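Local coordinates for protein quinoline 2-oxidoreductase large subunit (Pseudomonas putida, PDB 1T3Q) that carries the molybdenum centre and its pterin cytosine dinucleotide cofactor in quinoline 2-oxidoreductase, a molybdenum hydroxylase of the xanthine dehydrogenase family that probably oxidises quinoline at carbon 2, at residues D582-I585 against V590-A593; V489-T494 against M600-V605; T362-I367 against V695-F700; C193-A198 against I320-A325; P178-A181 against G185-R188. One frame throughout, in Å; residues are numbered along the deposited sequence.

Contact 1 of 5, residues D582-I585 against V590-A593; sequences DIVI and VHVA
Val-584 and His-591 face each other as an antiparallel hydrogen-bonded pair and grip twice through the backbone: Val-584 N gives its hydrogen to His-591 O at 2.8 Å, and His-591 N returns one to Val-584 O at 3.0 Å. A third bond, from Ala-593 N to Asp-582 O at 2.9 Å, carries the ladder on. The same pair also meets through its side chains. With its CG set between the backbone N and the carbonyl carbon (chi1 67°), the imidazole turns a face to Val-584, whose CG2 lies over it, toward the rim, in a CH-pi contact 3.7 Å from the ring centroid. The other branch, Val-584 CG1, packs on Ala-593 CB at 3.5 Å, so both methyls of the valine are used. An alanine at His-591 would probably leave Val-584 CG2 without the flat surface that covers it. Val-590 works on the other face of the sheet: CG1 meets Ile-583 CG2 at 3.5 Å, while CG2 lies beside Ile-585 CG1 at 4.0 Å. Branched aliphatic residues suit this side because helices 549-576 and 602-611 lie against it. Strands 583-586 and 589-592, joined by a short turn, thus form a beta hairpin, extended by strand 599-601 into a small three-stranded antiparallel sheet.

Contact 2 of 5, residues V489-T494 against M600-V605; sequences VRIDPT and MPFAEV
With chi1 at -60°, Ile-491 sends CG2 anti to its backbone N and CG1 to the side beside that N, while Phe-602, its CG also anti to the backbone N (chi1 -178°), reaches out from the first turn of its helix to meet both branches of the isoleucine. The far end of the ring does the touching: CZ lies 3.6 Å from Ile-491 CG2 and 3.8 Å from Ile-491 CD1, and CE2 comes to 3.8 Å from CG2. The two side chains approach at a slant. A long aromatic suits the place because the CA atoms of Ile-491 and Phe-602 stand 10.1 Å apart, and a beta-branched partner offers two methyl groups to the far end of the ring. The polar part of the contact passes through one water, which donates to Pro-493 O at 2.6 Å and to Ala-603 O at 2.7 Å, so two carbonyls that could not bond each other are bridged. Beside it, Ala-603 CB rests 3.6 Å from Thr-494 O; a small side chain suits so close an approach. Thr-494 turns its hydroxyl instead to Glu-241 of the second subunit, another copy of this protein. Pro-601 is the N-cap residue of helix 602-611, whose Val-606 also packs on Ile-491. Val-564 and Val-568 of helix 549-576 cover the isoleucine as well, and strand 625-629 pairs with strand 486-491, completing the surroundings.

Contact 3 of 5, residues T362-I367 against V695-F700; sequences TNKCPI and VIYDDF
Ahead of Tyr-697, which reaches Lys-364 and Cys-365, Val-695 ties the loop to Arg-195 by a backbone hydrogen bond, and Ile-696 packs on Ile-257 of the medium subunit. Tyr-697 then makes the whole contact with 362-367. Lys-364 lays its extended aliphatic chain across one face of the ring, with CG 3.7 Å from the centroid and almost exactly over it, a CH-pi contact. CB sits nearer the phenol end, 3.6 Å from CZ, and CD lies 3.7 Å from CD1, so the methylenes run from the hydroxyl toward the root of the ring. At its end, Tyr-697 OH accepts the hydrogen of Cys-365 N at 3.0 Å, a nearly straight bond at 179°. Tyr-697 O receives a water, which Lys-364 NZ also approaches weakly. Next, Asp-698 OD1 accepts from Phe-700 N at 2.7 Å, which closes an Asx turn. The division of labour is plain: the greasy part of the lysine is spent on the aromatic face, while its ammonium group passes beyond it to a salt bridge with Asp-322. The bond to Cys-365 N fixes where the phenol end sits, and the chain lying over the face would resist turning of the ring.

Contact 4 of 5, residues C193-A198 against I320-A325; sequences CGRVSA and ITDGGA
A buried salt bridge joins Arg-195 to Asp-322, on the part of a molybdopterin cofactor-binding domain that carries strand 312-322 and the glycines Gly-323 and Gly-324: NH2 lies 2.8 Å from OD1, with a hydrogen-bond angle of 151°. One nitrogen does the work, for the same NH2 also points weakly to the backbone Asp-322 O at 3.2 Å. The guanidinium and carboxylate planes stand 83° apart, and NH2 meets OD1 from above the carboxylate plane, unlike the paired, coplanar form of such bridges. The arginine chain, extended from CG to NE, spans the gap between two backbones whose nearest CA atoms, those of Arg-195 and Asp-322, are 8.7 Å apart. Asp-322, with CG anti to the backbone N (chi1 -177°), directs its short carboxylate toward the incoming group.

Both groups have further partners, as charges in a protein interior need. Arg-195 NH1 bonds to Cys-365 O and NE to Gln-297 OE1, while OD1 also takes a bond with Thr-362 OG1 and OD2 pairs with the ammonium of Lys-364. A leucine in place of Arg-195 would probably leave OD1 without its charged mate and the carbonyl of Cys-365 without the donor it has in NH1.

Packing is slight and falls on the two glycines, at the edge of the guanidinium. NH2 lies 3.3 Å from Gly-324 N, two donors that do not bond, and a CB on Gly-324 would stand only 3.5 Å from Arg-195 NH2 while jamming against the carbonyl O of Gly-323.

Contact 5 of 5, residues P178-A181 against G185-R188; sequences PIFA and GVVR
The guanidinium of Arg-188 lies flat on the ring of Phe-180, an offset stack with planes only 8° apart and centres 4.2 Å from each other. The overlap is at the rim: Arg-188 NH2 sits 3.6 Å from Phe-180 CD2, and CD2 itself lies under the middle of the guanidinium, 3.7 Å from CZ. The charge therefore rests off-centre over the ring, in a cation-pi contact. Val-186 takes a different side of the same ring, coming to its edge close to the ring plane, with CG1 3.5 Å from CD2. Its second methyl, CG2, touches the backbone at Phe-180 O, again at 3.5 Å. One aromatic carbon is thus held both from above and from the side.

The strand sets this up. Val-186 and Arg-188 are two residues apart and both project toward the helix, Val-186 close by and Arg-188 farther along. The arginine has to fold back to reach, and a bend at its third torsion (chi3 94°) turns the guanidinium over the ring. Phe-180 meets it from the opposite direction, with CG beside its own backbone N (chi1 -80°).

Further out, helix 177-182 leads almost directly into strand 185-193, and Ser-183 OG, in the short link, bonds to Gly-185 O. Strand 298-306 pairs with Gly-185 and Val-187, and its Ala-305 touches the phenylalanine. The chemistry suits a surface: a large hydrophobic ring is partly covered by an arginine whose flat face tolerates apolar contact, while its N-H groups remain able to turn to polar partners, although the ion pair from NH2 to Glu-316 is long and weak.

Contact 5 and then contact 4 close first along the chain; contact 3 spans a long loop within which contact 2 is nested, and contact 1 inside that. Contacts 3 and 4 have centres 8 Å apart and form one polar cluster, since Thr-362 and Cys-365 reach Asp-322 and Arg-195. Contact 5 lies 29 Å from contact 4, centre to centre, on the same mixed sheet. Contacts 1 and 2, with centres 14 Å apart, share the three-stranded sheet, and contact 1 packs on helix 602-611, which carries part of contact 2; their centres lie 62 Å and 57 Å from that of contact 3. The first cofactor-binding domain holds contacts 4 and 5, the second contacts 1 and 2, while contact 3 ties the two together.

Contact 1 of 5, residues D582-I585 against V590-A593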
# COMPACT_ATOMS: atom_id res chain seq x y z
N ASP B 582 -11.70 -0.74 -42.41
CA ASP B 582 -11.99 0.60 -42.92
C ASP B 582 -12.41 1.59 -41.83
O ASP B 582 -12.78 2.73 -42.12
CB ASP B 582 -13.08 0.52 -43.98
CG ASP B 582 -12.64 -0.28 -45.19
OD1 ASP B 582 -13.50 -0.94 -45.81
OD2 ASP B 582 -11.44 -0.25 -45.52
N ILE B 583 -12.33 1.16 -40.58
CA ILE B 583 -12.70 2.00 -39.45
C ILE B 583 -11.47 2.65 -38.83
O ILE B 583 -10.42 2.01 -38.70
CB ILE B 583 -13.40 1.16 -38.35
CG1 ILE B 583 -14.68 0.51 -38.91
CG2 ILE B 583 -13.72 2.04 -37.15
CD1 ILE B 583 -15.75 1.50 -39.33
N VAL B 584 -11.58 3.92 -38.46
CA VAL B 584 -10.48 4.62 -37.81
C VAL B 584 -11.02 5.28 -36.54
O VAL B 584 -12.23 5.46 -36.40
CB VAL B 584 -9.85 5.73 -38.70
CG1 VAL B 584 -9.26 5.11 -39.96
CG2 VAL B 584 -10.89 6.78 -39.05
N ILE B 585 -10.13 5.62 -35.62
CA ILE B 585 -10.52 6.30 -34.40
C ILE B 585 -9.67 7.55 -34.34
O ILE B 585 -8.44 7.47 -34.33
CB ILE B 585 -10.25 5.45 -33.14
CG1 ILE B 585 -10.91 4.08 -33.28
CG2 ILE B 585 -10.82 6.16 -31.91
CD1 ILE B 585 -10.75 3.18 -32.05
N VAL B 590 -15.16 7.33 -33.59
CA VAL B 590 -14.93 6.07 -34.30
C VAL B 590 -15.76 6.16 -35.58
O VAL B 590 -16.99 6.20 -35.53
CB VAL B 590 -15.41 4.86 -33.49
CG1 VAL B 590 -15.15 3.58 -34.29
CG2 VAL B 590 -14.68 4.82 -32.13
N HIS B 591 -15.10 6.17 -36.73
CA HIS B 591 -15.83 6.30 -37.98
C HIS B 591 -15.16 5.64 -39.18
O HIS B 591 -14.01 5.19 -39.11
CB HIS B 591 -16.04 7.78 -38.30
CG HIS B 591 -14.77 8.52 -38.61
ND1 HIS B 591 -13.85 8.85 -37.64
CD2 HIS B 591 -14.26 8.95 -39.79
CE1 HIS B 591 -12.82 9.46 -38.21
NE2 HIS B 591 -13.04 9.53 -39.51
N VAL B 592 -15.90 5.59 -40.29
CA VAL B 592 -15.38 5.02 -41.52
C VAL B 592 -14.36 6.03 -42.03
O VAL B 592 -14.67 7.22 -42.19
CB VAL B 592 -16.51 4.85 -42.57
CG1 VAL B 592 -15.94 4.40 -43.90
CG2 VAL B 592 -17.54 3.84 -42.06
N ALA B 593 -13.13 5.58 -42.26
CA ALA B 593 -12.06 6.46 -42.72
C ALA B 593 -12.52 7.29 -43.91
O ALA B 593 -13.01 6.76 -44.91
CB ALA B 593 -10.83 5.64 -43.09

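Contact 2 of 5, residues V489-T494 against M600-V605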
# COMPACT_ATOMS: atom_id res chain seq x y z
N VAL B 489 -3.02 -3.09 -22.11
CA VAL B 489 -3.85 -1.93 -22.38
C VAL B 489 -5.30 -2.34 -22.21
O VAL B 489 -5.74 -3.35 -22.77
CB VAL B 489 -3.65 -1.40 -23.82
CG1 VAL B 489 -4.65 -0.29 -24.11
CG2 VAL B 489 -2.24 -0.87 -23.98
N ARG B 490 -6.02 -1.58 -21.40
CA ARG B 490 -7.43 -1.83 -21.16
C ARG B 490 -8.19 -0.57 -21.49
O ARG B 490 -7.79 0.53 -21.11
CB ARG B 490 -7.69 -2.17 -19.69
CG ARG B 490 -9.19 -2.27 -19.34
CD ARG B 490 -9.40 -2.59 -17.86
NE ARG B 490 -9.03 -1.46 -17.01
CZ ARG B 490 -8.74 -1.56 -15.72
NH1 ARG B 490 -8.78 -2.74 -15.11
NH2 ARG B 490 -8.40 -0.48 -15.03
N ILE B 491 -9.29 -0.73 -22.21
CA ILE B 491 -10.13 0.41 -22.51
C ILE B 491 -11.21 0.30 -21.45
O ILE B 491 -11.96 -0.67 -21.42
CB ILE B 491 -10.80 0.31 -23.90
CG1 ILE B 491 -9.72 0.23 -24.99
CG2 ILE B 491 -11.70 1.53 -24.12
CD1 ILE B 491 -10.28 0.06 -26.40
N ASP B 492 -11.25 1.27 -20.55
CA ASP B 492 -12.25 1.24 -19.49
C ASP B 492 -13.63 1.50 -20.09
O ASP B 492 -13.75 2.16 -21.13
CB ASP B 492 -11.86 2.28 -18.42
CG ASP B 492 -10.50 1.98 -17.81
OD1 ASP B 492 -10.38 0.96 -17.10
OD2 ASP B 492 -9.54 2.74 -18.05
N PRO B 493 -14.70 0.98 -19.46
CA PRO B 493 -16.08 1.13 -19.92
C PRO B 493 -16.51 2.53 -20.37
O PRO B 493 -17.22 2.66 -21.36
CB PRO B 493 -16.89 0.64 -18.72
CG PRO B 493 -16.02 -0.43 -18.16
CD PRO B 493 -14.65 0.22 -18.20
N THR B 494 -16.09 3.56 -19.65
CA THR B 494 -16.47 4.92 -20.01
C THR B 494 -15.65 5.51 -21.15
O THR B 494 -15.83 6.66 -21.53
CB THR B 494 -16.39 5.88 -18.80
OG1 THR B 494 -15.05 5.92 -18.30
CG2 THR B 494 -17.32 5.39 -17.69
N MET B 600 -19.41 7.14 -34.58
CA MET B 600 -19.99 7.18 -33.24
C MET B 600 -18.89 7.56 -32.26
O MET B 600 -17.72 7.27 -32.50
CB MET B 600 -20.49 5.79 -32.83
CG MET B 600 -21.46 5.13 -33.77
SD MET B 600 -21.61 3.38 -33.34
CE MET B 600 -22.16 3.50 -31.64
N PRO B 601 -19.25 8.22 -31.15
CA PRO B 601 -18.16 8.55 -30.23
C PRO B 601 -17.52 7.27 -29.68
O PRO B 601 -18.18 6.25 -29.54
CB PRO B 601 -18.85 9.39 -29.16
CG PRO B 601 -20.29 8.98 -29.25
CD PRO B 601 -20.51 8.82 -30.72
N PHE B 602 -16.23 7.35 -29.41
CA PHE B 602 -15.47 6.22 -28.88
C PHE B 602 -16.17 5.61 -27.65
O PHE B 602 -16.34 4.39 -27.56
CB PHE B 602 -14.07 6.70 -28.50
CG PHE B 602 -13.16 5.62 -27.98
CD1 PHE B 602 -12.72 4.61 -28.82
CD2 PHE B 602 -12.72 5.65 -26.66
CE1 PHE B 602 -11.83 3.63 -28.35
CE2 PHE B 602 -11.84 4.68 -26.17
CZ PHE B 602 -11.39 3.66 -27.02
N ALA B 603 -16.58 6.47 -26.72
CA ALA B 603 -17.24 6.02 -25.50
C ALA B 603 -18.52 5.22 -25.77
O ALA B 603 -18.85 4.31 -25.02
CB ALA B 603 -17.56 7.22 -24.61
N GLU B 604 -19.23 5.56 -26.84
CA GLU B 604 -20.46 4.84 -27.16
C GLU B 604 -20.18 3.43 -27.67
O GLU B 604 -20.89 2.49 -27.32
CB GLU B 604 -21.28 5.62 -28.20
CG GLU B 604 -22.61 4.95 -28.53
CD GLU B 604 -23.47 5.76 -29.49
OE1 GLU B 604 -24.57 5.29 -29.85
OE2 GLU B 604 -23.04 6.86 -29.89
N VAL B 605 -19.15 3.28 -28.50
CA VAL B 605 -18.80 1.96 -29.02
C VAL B 605 -18.31 1.09 -27.86
O VAL B 605 -18.73 -0.05 -27.69
CB VAL B 605 -17.69 2.03 -30.09
CG1 VAL B 605 -17.40 0.63 -30.63
CG2 VAL B 605 -18.11 2.96 -31.21
O HOH W 1 -18.96 4.27 -22.36

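Contact 3 of 5, residues T362-I367 against V695-F700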
# COMPACT_ATOMS: atom_id res chain seq x y z
N THR B 362 40.01 -6.86 -11.06
CA THR B 362 40.89 -6.10 -10.19
C THR B 362 40.19 -6.09 -8.83
O THR B 362 39.00 -6.37 -8.75
CB THR B 362 41.06 -4.65 -10.67
OG1 THR B 362 39.78 -4.01 -10.73
CG2 THR B 362 41.70 -4.61 -12.05
N ASN B 363 40.93 -5.79 -7.77
CA ASN B 363 40.32 -5.76 -6.46
C ASN B 363 39.69 -4.40 -6.17
O ASN B 363 40.18 -3.63 -5.35
CB ASN B 363 41.35 -6.15 -5.39
CG ASN B 363 41.72 -7.62 -5.46
OD1 ASN B 363 42.85 -7.98 -5.81
ND2 ASN B 363 40.76 -8.49 -5.16
N LYS B 364 38.61 -4.13 -6.89
CA LYS B 364 37.85 -2.89 -6.77
C LYS B 364 36.40 -3.28 -6.90
O LYS B 364 36.09 -4.43 -7.23
CB LYS B 364 38.23 -1.94 -7.91
CG LYS B 364 39.70 -1.60 -7.97
CD LYS B 364 40.04 -0.79 -9.21
CE LYS B 364 41.54 -0.53 -9.28
NZ LYS B 364 41.92 0.30 -10.45
N CYS B 365 35.47 -2.36 -6.65
CA CYS B 365 34.09 -2.75 -6.79
C CYS B 365 33.87 -3.04 -8.27
O CYS B 365 34.56 -2.49 -9.14
CB CYS B 365 33.15 -1.65 -6.30
SG CYS B 365 32.96 -0.32 -7.44
N PRO B 366 32.93 -3.93 -8.59
CA PRO B 366 32.67 -4.25 -9.99
C PRO B 366 32.33 -3.06 -10.87
O PRO B 366 31.65 -2.11 -10.44
CB PRO B 366 31.55 -5.28 -9.93
CG PRO B 366 30.99 -5.17 -8.54
CD PRO B 366 32.16 -4.82 -7.70
N ILE B 367 32.83 -3.10 -12.10
CA ILE B 367 32.54 -2.05 -13.06
C ILE B 367 31.10 -2.32 -13.45
O ILE B 367 30.64 -3.46 -13.40
CB ILE B 367 33.47 -2.17 -14.30
CG1 ILE B 367 33.60 -0.81 -14.98
CG2 ILE B 367 32.95 -3.22 -15.27
CD1 ILE B 367 34.37 0.22 -14.16
N VAL B 695 36.58 8.65 -9.70
CA VAL B 695 36.55 7.81 -8.52
C VAL B 695 37.99 7.31 -8.51
O VAL B 695 38.45 6.73 -9.50
CB VAL B 695 35.57 6.63 -8.69
CG1 VAL B 695 35.85 5.55 -7.65
CG2 VAL B 695 34.13 7.14 -8.54
N ILE B 696 38.70 7.54 -7.42
CA ILE B 696 40.10 7.15 -7.37
C ILE B 696 40.49 6.08 -6.36
O ILE B 696 40.18 6.19 -5.17
CB ILE B 696 41.00 8.38 -7.11
CG1 ILE B 696 40.71 9.47 -8.16
CG2 ILE B 696 42.47 7.99 -7.14
CD1 ILE B 696 41.44 10.76 -7.91
N TYR B 697 41.19 5.06 -6.85
CA TYR B 697 41.71 3.99 -6.00
C TYR B 697 43.22 4.23 -6.00
O TYR B 697 43.81 4.46 -7.05
CB TYR B 697 41.44 2.60 -6.60
CG TYR B 697 40.04 2.06 -6.37
CD1 TYR B 697 39.03 2.24 -7.32
CD2 TYR B 697 39.74 1.33 -5.22
CE1 TYR B 697 37.76 1.71 -7.14
CE2 TYR B 697 38.47 0.79 -5.02
CZ TYR B 697 37.48 0.98 -5.98
OH TYR B 697 36.23 0.45 -5.79
N ASP B 698 43.85 4.20 -4.82
CA ASP B 698 45.29 4.44 -4.77
C ASP B 698 46.07 3.17 -5.05
O ASP B 698 45.49 2.13 -5.35
CB ASP B 698 45.71 5.02 -3.41
CG ASP B 698 45.45 4.08 -2.25
OD1 ASP B 698 45.38 2.85 -2.46
OD2 ASP B 698 45.34 4.59 -1.11
N ASP B 699 47.39 3.27 -4.95
CA ASP B 699 48.27 2.13 -5.22
C ASP B 699 48.07 0.92 -4.31
O ASP B 699 48.64 -0.14 -4.56
CB ASP B 699 49.73 2.59 -5.16
CG ASP B 699 50.09 3.53 -6.29
OD1 ASP B 699 51.17 4.15 -6.23
OD2 ASP B 699 49.31 3.64 -7.25
N PHE B 700 47.26 1.06 -3.27
CA PHE B 700 47.03 -0.06 -2.36
C PHE B 700 45.62 -0.60 -2.45
O PHE B 700 45.27 -1.56 -1.75
CB PHE B 700 47.34 0.36 -0.92
CG PHE B 700 48.72 0.92 -0.75
CD1 PHE B 700 48.97 2.27 -0.98
CD2 PHE B 700 49.78 0.10 -0.39
CE1 PHE B 700 50.25 2.79 -0.87
CE2 PHE B 700 51.07 0.61 -0.28
CZ PHE B 700 51.31 1.96 -0.52
O HOH W 2 44.10 2.57 -9.19

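Contact 4 of 5, residues C193-A198 against I320-A325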
# COMPACT_ATOMS: atom_id res chain seq x y z
N CYS B 193 40.37 6.47 -19.52
CA CYS B 193 39.31 7.13 -18.78
C CYS B 193 39.34 6.55 -17.38
O CYS B 193 39.51 5.35 -17.20
CB CYS B 193 37.94 6.84 -19.40
SG CYS B 193 37.78 7.32 -21.14
N GLY B 194 39.19 7.41 -16.38
CA GLY B 194 39.18 6.92 -15.02
C GLY B 194 37.79 6.44 -14.66
O GLY B 194 36.86 6.60 -15.45
N ARG B 195 37.64 5.83 -13.49
CA ARG B 195 36.33 5.38 -13.07
C ARG B 195 35.51 6.61 -12.70
O ARG B 195 36.07 7.64 -12.31
CB ARG B 195 36.43 4.48 -11.83
CG ARG B 195 36.92 3.07 -12.13
CD ARG B 195 36.95 2.18 -10.89
NE ARG B 195 37.24 0.81 -11.29
CZ ARG B 195 36.57 -0.26 -10.87
NH1 ARG B 195 35.57 -0.12 -10.01
NH2 ARG B 195 36.89 -1.47 -11.33
N VAL B 196 34.20 6.49 -12.84
CA VAL B 196 33.28 7.55 -12.46
C VAL B 196 32.10 6.84 -11.83
O VAL B 196 31.97 5.62 -11.95
CB VAL B 196 32.77 8.39 -13.67
CG1 VAL B 196 33.93 9.09 -14.33
CG2 VAL B 196 32.02 7.51 -14.66
N SER B 197 31.26 7.60 -11.13
CA SER B 197 30.07 7.06 -10.50
C SER B 197 28.86 7.74 -11.14
O SER B 197 28.94 8.92 -11.49
CB SER B 197 30.07 7.36 -8.99
OG SER B 197 28.82 6.99 -8.42
N ALA B 198 27.77 7.01 -11.29
CA ALA B 198 26.55 7.58 -11.86
C ALA B 198 26.14 8.72 -10.92
O ALA B 198 25.51 9.70 -11.33
CB ALA B 198 25.45 6.53 -11.93
N ILE B 320 40.98 -2.19 -23.13
CA ILE B 320 41.06 -2.95 -21.89
C ILE B 320 40.20 -2.29 -20.81
O ILE B 320 40.26 -1.07 -20.62
CB ILE B 320 42.50 -3.03 -21.36
CG1 ILE B 320 43.44 -3.50 -22.48
CG2 ILE B 320 42.57 -4.00 -20.19
CD1 ILE B 320 44.91 -3.35 -22.15
N THR B 321 39.41 -3.10 -20.12
CA THR B 321 38.52 -2.62 -19.07
C THR B 321 38.96 -3.06 -17.68
O THR B 321 39.31 -4.22 -17.47
CB THR B 321 37.07 -3.14 -19.30
OG1 THR B 321 36.54 -2.58 -20.51
CG2 THR B 321 36.17 -2.77 -18.13
N ASP B 322 38.95 -2.12 -16.74
CA ASP B 322 39.28 -2.43 -15.35
C ASP B 322 37.92 -2.86 -14.81
O ASP B 322 37.08 -2.02 -14.48
CB ASP B 322 39.76 -1.17 -14.62
CG ASP B 322 40.18 -1.46 -13.19
OD1 ASP B 322 39.37 -2.03 -12.43
OD2 ASP B 322 41.33 -1.11 -12.82
N GLY B 323 37.70 -4.17 -14.73
CA GLY B 323 36.40 -4.68 -14.32
C GLY B 323 36.03 -4.86 -12.87
O GLY B 323 34.87 -5.12 -12.56
N GLY B 324 36.99 -4.72 -11.96
CA GLY B 324 36.65 -4.91 -10.57
C GLY B 324 36.70 -6.39 -10.23
O GLY B 324 37.05 -7.22 -11.07
N ALA B 325 36.32 -6.71 -8.99
CA ALA B 325 36.36 -8.07 -8.47
C ALA B 325 35.39 -9.09 -9.03
O ALA B 325 35.70 -10.29 -9.04
CB ALA B 325 36.22 -8.03 -6.95

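Contact 5 of 5, residues P178-A181 against G185-R188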
# COMPACT_ATOMS: atom_id res chain seq x y z
N PRO B 178 51.34 -3.12 -42.30
CA PRO B 178 51.75 -2.53 -43.58
C PRO B 178 50.96 -1.27 -43.95
O PRO B 178 51.48 -0.39 -44.62
CB PRO B 178 51.55 -3.68 -44.57
CG PRO B 178 50.47 -4.51 -43.93
CD PRO B 178 50.86 -4.50 -42.48
N ILE B 179 49.71 -1.18 -43.51
CA ILE B 179 48.91 0.00 -43.82
C ILE B 179 49.46 1.21 -43.06
O ILE B 179 49.67 2.28 -43.64
CB ILE B 179 47.42 -0.21 -43.47
CG1 ILE B 179 46.84 -1.32 -44.35
CG2 ILE B 179 46.64 1.09 -43.67
CD1 ILE B 179 45.37 -1.66 -44.08
N PHE B 180 49.72 1.04 -41.76
CA PHE B 180 50.26 2.13 -40.96
C PHE B 180 51.66 2.50 -41.42
O PHE B 180 52.10 3.64 -41.26
CB PHE B 180 50.29 1.76 -39.47
CG PHE B 180 48.97 1.90 -38.79
CD1 PHE B 180 48.05 0.87 -38.80
CD2 PHE B 180 48.62 3.11 -38.20
CE1 PHE B 180 46.79 1.03 -38.23
CE2 PHE B 180 47.37 3.29 -37.62
CZ PHE B 180 46.45 2.24 -37.64
N ALA B 181 52.37 1.54 -42.00
CA ALA B 181 53.72 1.78 -42.46
C ALA B 181 53.79 2.54 -43.78
O ALA B 181 54.77 3.25 -44.03
CB ALA B 181 54.47 0.46 -42.59
N GLY B 185 49.25 9.26 -43.93
CA GLY B 185 49.20 9.78 -42.58
C GLY B 185 48.78 8.78 -41.54
O GLY B 185 48.11 7.78 -41.82
N VAL B 186 49.18 9.05 -40.30
CA VAL B 186 48.84 8.20 -39.18
C VAL B 186 48.73 9.04 -37.91
O VAL B 186 49.49 9.99 -37.72
CB VAL B 186 49.94 7.13 -38.93
CG1 VAL B 186 49.67 6.41 -37.61
CG2 VAL B 186 49.98 6.13 -40.08
N VAL B 187 47.76 8.71 -37.07
CA VAL B 187 47.58 9.37 -35.79
C VAL B 187 47.30 8.24 -34.82
O VAL B 187 46.57 7.31 -35.15
CB VAL B 187 46.38 10.37 -35.77
CG1 VAL B 187 46.73 11.60 -36.59
CG2 VAL B 187 45.12 9.69 -36.29
N ARG B 188 47.90 8.32 -33.63
CA ARG B 188 47.71 7.28 -32.63
C ARG B 188 47.61 7.90 -31.25
O ARG B 188 48.09 9.01 -31.02
CB ARG B 188 48.90 6.31 -32.66
CG ARG B 188 49.37 5.98 -34.07
CD ARG B 188 50.45 4.89 -34.11
NE ARG B 188 49.87 3.57 -34.32
CZ ARG B 188 50.44 2.62 -35.06
NH1 ARG B 188 51.60 2.84 -35.67
NH2 ARG B 188 49.83 1.45 -35.21